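Long-range contact in major mite allergen Der p 23 (Dermatophagoides pteronyssinus, PDB 4ZCE), which is an IgE-binding mite allergen with a peritrophin-like, chitin-binding type-2 domain that nevertheless does not bind chitin in vitro: residues G12-P17 and Y24-W29. Residues are numbered along the deposited sequence; the frame is centred on the assembly and turned at random.
Sequences GYFADP and YICSNW
Four backbone hydrogen bonds join Gly12 and Phe14 to Cys26 and Tyr24; their pattern is antiparallel, and the axes of the strand segments 12-15 and 24-27 agree, their directions lying 151° apart. Gly12–Cys26 and Phe14–Tyr24 are the hydrogen-bonded pairs; Tyr13–Ile25 between them is non-hydrogen-bonded. Cys26 N reaches Gly12 O at 2.7 Å in a practically straight bond, whereas the return bond from Gly12 N to Cys26 O is longer, 3.2 Å, with the donor tilted off the carbonyl plane. CA-H...O contacts from Tyr13 and Ile25 add to the ladder.

Apolar packing differs on the two faces. On one, Tyr13 and Ile25 run side by side: Tyr13 CE2 lies 3.7 Å from Ile25 CG1, and Ile25 CG2 sits over the rim of one ring face. Trp42 of the same chain and Phe11 of the second subunit also touch Tyr13. On the other face, Cys26 SG approaches Phe14 CE2 at 3.7 Å, an oblique sulfur-aromatic contact. With chi1 -71°, SG lies anti to the carbonyl carbon, pointing it at this ring while it forms the disulfide with Cys7.

Asp16 and Tyr24 combine packing with a polar link. The carboxylate, anti to the backbone N, packs beside the ring, Asp16 CG 3.9 Å from Tyr24 CE1, with the two planes 51° apart. The polar connection is a water in the plane of the Tyr24 ring, which bridges the hydroxyl and Asp16 OD1, donating to the latter at 2.7 Å. His33 NE2 hydrogen-bonds Asp16 OD2 and its ring also stacks with Tyr24; Lys18 N hydrogen-bonds OD1, so both carboxylate oxygens are engaged.

The backbone pairing makes strands 12-15 and 22-27 a beta hairpin, its second strand tied by Cys7–Cys26 to the chain preceding it, within the three-stranded antiparallel sheet of this peritrophin-A (CBM14) domain.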
ATOM      1  N   GLY A  12     -10.176   7.636   6.304  1.00 15.20           N
ATOM      2  CA  GLY A  12      -9.051   8.265   5.651  1.00 18.07           C
ATOM      3  C   GLY A  12      -7.775   7.465   5.738  1.00 12.02           C
ATOM      4  O   GLY A  12      -7.685   6.484   6.488  1.00 14.84           O
ATOM      5  N   TYR A  13      -6.800   7.901   4.949  1.00 15.34           N
ATOM      6  CA  TYR A  13      -5.469   7.322   4.897  1.00 13.61           C
ATOM      7  C   TYR A  13      -4.499   8.416   5.285  1.00 15.84           C
ATOM      8  O   TYR A  13      -4.523   9.500   4.693  1.00 19.66           O
ATOM      9  CB  TYR A  13      -5.140   6.855   3.476  1.00 12.80           C
ATOM     10  CG  TYR A  13      -5.925   5.646   3.039  1.00 15.20           C
ATOM     11  CD1 TYR A  13      -7.258   5.760   2.661  1.00 18.17           C
ATOM     12  CD2 TYR A  13      -5.339   4.392   3.007  1.00 16.50           C
ATOM     13  CE1 TYR A  13      -7.986   4.640   2.274  1.00 18.48           C
ATOM     14  CE2 TYR A  13      -6.061   3.266   2.623  1.00 15.93           C
ATOM     15  CZ  TYR A  13      -7.376   3.399   2.257  1.00 23.05           C
ATOM     16  OH  TYR A  13      -8.066   2.267   1.879  1.00 22.30           O
ATOM     17  N   PHE A  14      -3.653   8.139   6.275  1.00 10.87           N
ATOM     18  CA  PHE A  14      -2.780   9.153   6.855  1.00 14.18           C
ATOM     19  C   PHE A  14      -1.360   8.681   7.046  1.00 13.67           C
ATOM     20  O   PHE A  14      -1.092   7.520   7.340  1.00 12.14           O
ATOM     21  CB  PHE A  14      -3.347   9.616   8.193  1.00 13.27           C
ATOM     22  CG  PHE A  14      -4.751  10.120   8.085  1.00 14.61           C
ATOM     23  CD1 PHE A  14      -4.996  11.420   7.697  1.00 20.32           C
ATOM     24  CD2 PHE A  14      -5.825   9.282   8.316  1.00 13.54           C
ATOM     25  CE1 PHE A  14      -6.290  11.874   7.572  1.00 23.76           C
ATOM     26  CE2 PHE A  14      -7.110   9.738   8.192  1.00 17.65           C
ATOM     27  CZ  PHE A  14      -7.340  11.029   7.815  1.00 15.20           C
ATOM     28  N   ALA A  15      -0.440   9.613   6.876  1.00 14.20           N
ATOM     29  CA  ALA A  15       0.962   9.328   7.049  1.00 10.93           C
ATOM     30  C   ALA A  15       1.264   8.889   8.472  1.00 14.02           C
ATOM     31  O   ALA A  15       0.605   9.318   9.427  1.00 14.64           O
ATOM     32  CB  ALA A  15       1.771  10.547   6.714  1.00 13.98           C
ATOM     33  N   ASP A  16       2.278   8.040   8.589  1.00 12.63           N
ATOM     34  CA  ASP A  16       2.903   7.738   9.867  1.00 15.07           C
ATOM     35  C   ASP A  16       4.106   8.668  10.008  1.00 14.57           C
ATOM     36  O   ASP A  16       5.117   8.472   9.342  1.00 15.26           O
ATOM     37  CB  ASP A  16       3.347   6.274   9.914  1.00 12.24           C
ATOM     38  CG  ASP A  16       3.997   5.903  11.229  1.00 15.16           C
ATOM     39  OD1 ASP A  16       4.286   6.816  12.033  1.00 15.76           O
ATOM     40  OD2 ASP A  16       4.234   4.700  11.463  1.00 14.38           O
ATOM     41  N   PRO A  17       4.020   9.680  10.892  1.00 18.33           N
ATOM     42  CA  PRO A  17       5.140  10.620  11.033  1.00 21.69           C
ATOM     43  C   PRO A  17       6.451   9.986  11.524  1.00 17.63           C
ATOM     44  O   PRO A  17       7.501  10.629  11.421  1.00 24.12           O
ATOM     45  CB  PRO A  17       4.616  11.645  12.056  1.00 22.73           C
ATOM     46  CG  PRO A  17       3.424  11.014  12.689  1.00 27.77           C
ATOM     47  CD  PRO A  17       2.852  10.076  11.696  1.00 26.00           C
ATOM     48  N   TYR A  24      -1.567   4.974   8.338  1.00 10.44           N
ATOM     49  CA  TYR A  24      -2.728   4.608   9.117  1.00 11.02           C
ATOM     50  C   TYR A  24      -3.986   4.663   8.260  1.00 11.57           C
ATOM     51  O   TYR A  24      -4.173   5.579   7.462  1.00 11.51           O
ATOM     52  CB  TYR A  24      -2.891   5.541  10.322  1.00  9.38           C
ATOM     53  CG  TYR A  24      -1.806   5.382  11.364  1.00 10.43           C
ATOM     54  CD1 TYR A  24      -0.699   6.220  11.365  1.00 13.55           C
ATOM     55  CD2 TYR A  24      -1.888   4.402  12.343  1.00 13.26           C
ATOM     56  CE1 TYR A  24       0.305   6.090  12.325  1.00 13.03           C
ATOM     57  CE2 TYR A  24      -0.898   4.269  13.306  1.00 14.30           C
ATOM     58  CZ  TYR A  24       0.199   5.111  13.285  1.00 12.59           C
ATOM     59  OH  TYR A  24       1.181   4.954  14.248  1.00 18.12           O
ATOM     60  N   ILE A  25      -4.854   3.682   8.444  1.00 12.34           N
ATOM     61  CA  ILE A  25      -6.160   3.699   7.810  1.00 11.71           C
ATOM     62  C   ILE A  25      -7.201   3.902   8.894  1.00 12.85           C
ATOM     63  O   ILE A  25      -7.225   3.161   9.887  1.00 13.65           O
ATOM     64  CB  ILE A  25      -6.459   2.390   7.043  1.00 11.87           C
ATOM     65  CG1 ILE A  25      -5.345   2.090   6.037  1.00 14.82           C
ATOM     66  CG2 ILE A  25      -7.802   2.510   6.344  1.00 14.06           C
ATOM     67  CD1 ILE A  25      -5.509   0.756   5.301  1.00 17.44           C
ATOM     68  N   CYS A  26      -8.031   4.926   8.714  1.00 11.96           N
ATOM     69  CA  CYS A  26      -9.103   5.233   9.652  1.00 13.41           C
ATOM     70  C   CYS A  26     -10.443   4.763   9.098  1.00 15.44           C
ATOM     71  O   CYS A  26     -10.764   4.992   7.931  1.00 17.22           O
ATOM     72  CB  CYS A  26      -9.151   6.733   9.955  1.00 14.61           C
ATOM     73  SG  CYS A  26      -7.746   7.306  10.970  1.00 15.31           S
ATOM     74  N   SER A  27     -11.199   4.089   9.956  1.00 16.91           N
ATOM     75  CA  SER A  27     -12.558   3.670   9.647  1.00 20.96           C
ATOM     76  C   SER A  27     -13.400   3.892  10.908  1.00 16.34           C
ATOM     77  O   SER A  27     -13.093   3.338  11.972  1.00 20.82           O
ATOM     78  CB  SER A  27     -12.560   2.200   9.231  1.00 24.64           C
ATOM     79  OG  SER A  27     -13.875   1.778   8.913  1.00 32.29           O
ATOM     80  N   ASN A  28     -14.446   4.706  10.774  1.00 20.43           N
ATOM     81  CA  ASN A  28     -15.267   5.118  11.912  1.00 21.73           C
ATOM     82  C   ASN A  28     -14.396   5.620  13.063  1.00 20.74           C
ATOM     83  O   ASN A  28     -14.599   5.252  14.225  1.00 23.99           O
ATOM     84  CB  ASN A  28     -16.187   3.982  12.375  1.00 26.31           C
ATOM     85  CG  ASN A  28     -17.271   3.664  11.363  1.00 29.15           C
ATOM     86  OD1 ASN A  28     -17.739   4.546  10.658  1.00 32.98           O
ATOM     87  ND2 ASN A  28     -17.674   2.404  11.285  1.00 34.22           N
ATOM     88  N   TRP A  29     -13.415   6.453  12.716  1.00 16.62           N
ATOM     89  CA  TRP A  29     -12.520   7.096  13.686  1.00 15.60           C
ATOM     90  C   TRP A  29     -11.565   6.150  14.426  1.00 22.57           C
ATOM     91  O   TRP A  29     -10.863   6.587  15.349  1.00 24.47           O
ATOM     92  CB  TRP A  29     -13.309   7.945  14.703  1.00 17.32           C
ATOM     93  CG  TRP A  29     -14.124   9.078  14.080  1.00 14.79           C
ATOM     94  CD1 TRP A  29     -15.463   9.072  13.790  1.00 18.88           C
ATOM     95  CD2 TRP A  29     -13.636  10.362  13.672  1.00 17.60           C
ATOM     96  NE1 TRP A  29     -15.832  10.268  13.235  1.00 17.89           N
ATOM     97  CE2 TRP A  29     -14.734  11.081  13.150  1.00 19.33           C
ATOM     98  CE3 TRP A  29     -12.381  10.977  13.703  1.00 16.13           C
ATOM     99  CZ2 TRP A  29     -14.609  12.376  12.660  1.00 17.41           C
ATOM    100  CZ3 TRP A  29     -12.259  12.264  13.213  1.00 17.59           C
ATOM    101  CH2 TRP A  29     -13.367  12.948  12.698  1.00 19.98           C
TER
HETATM  102  O   HOH W   1       3.193   6.473  14.468  1.00 24.81           O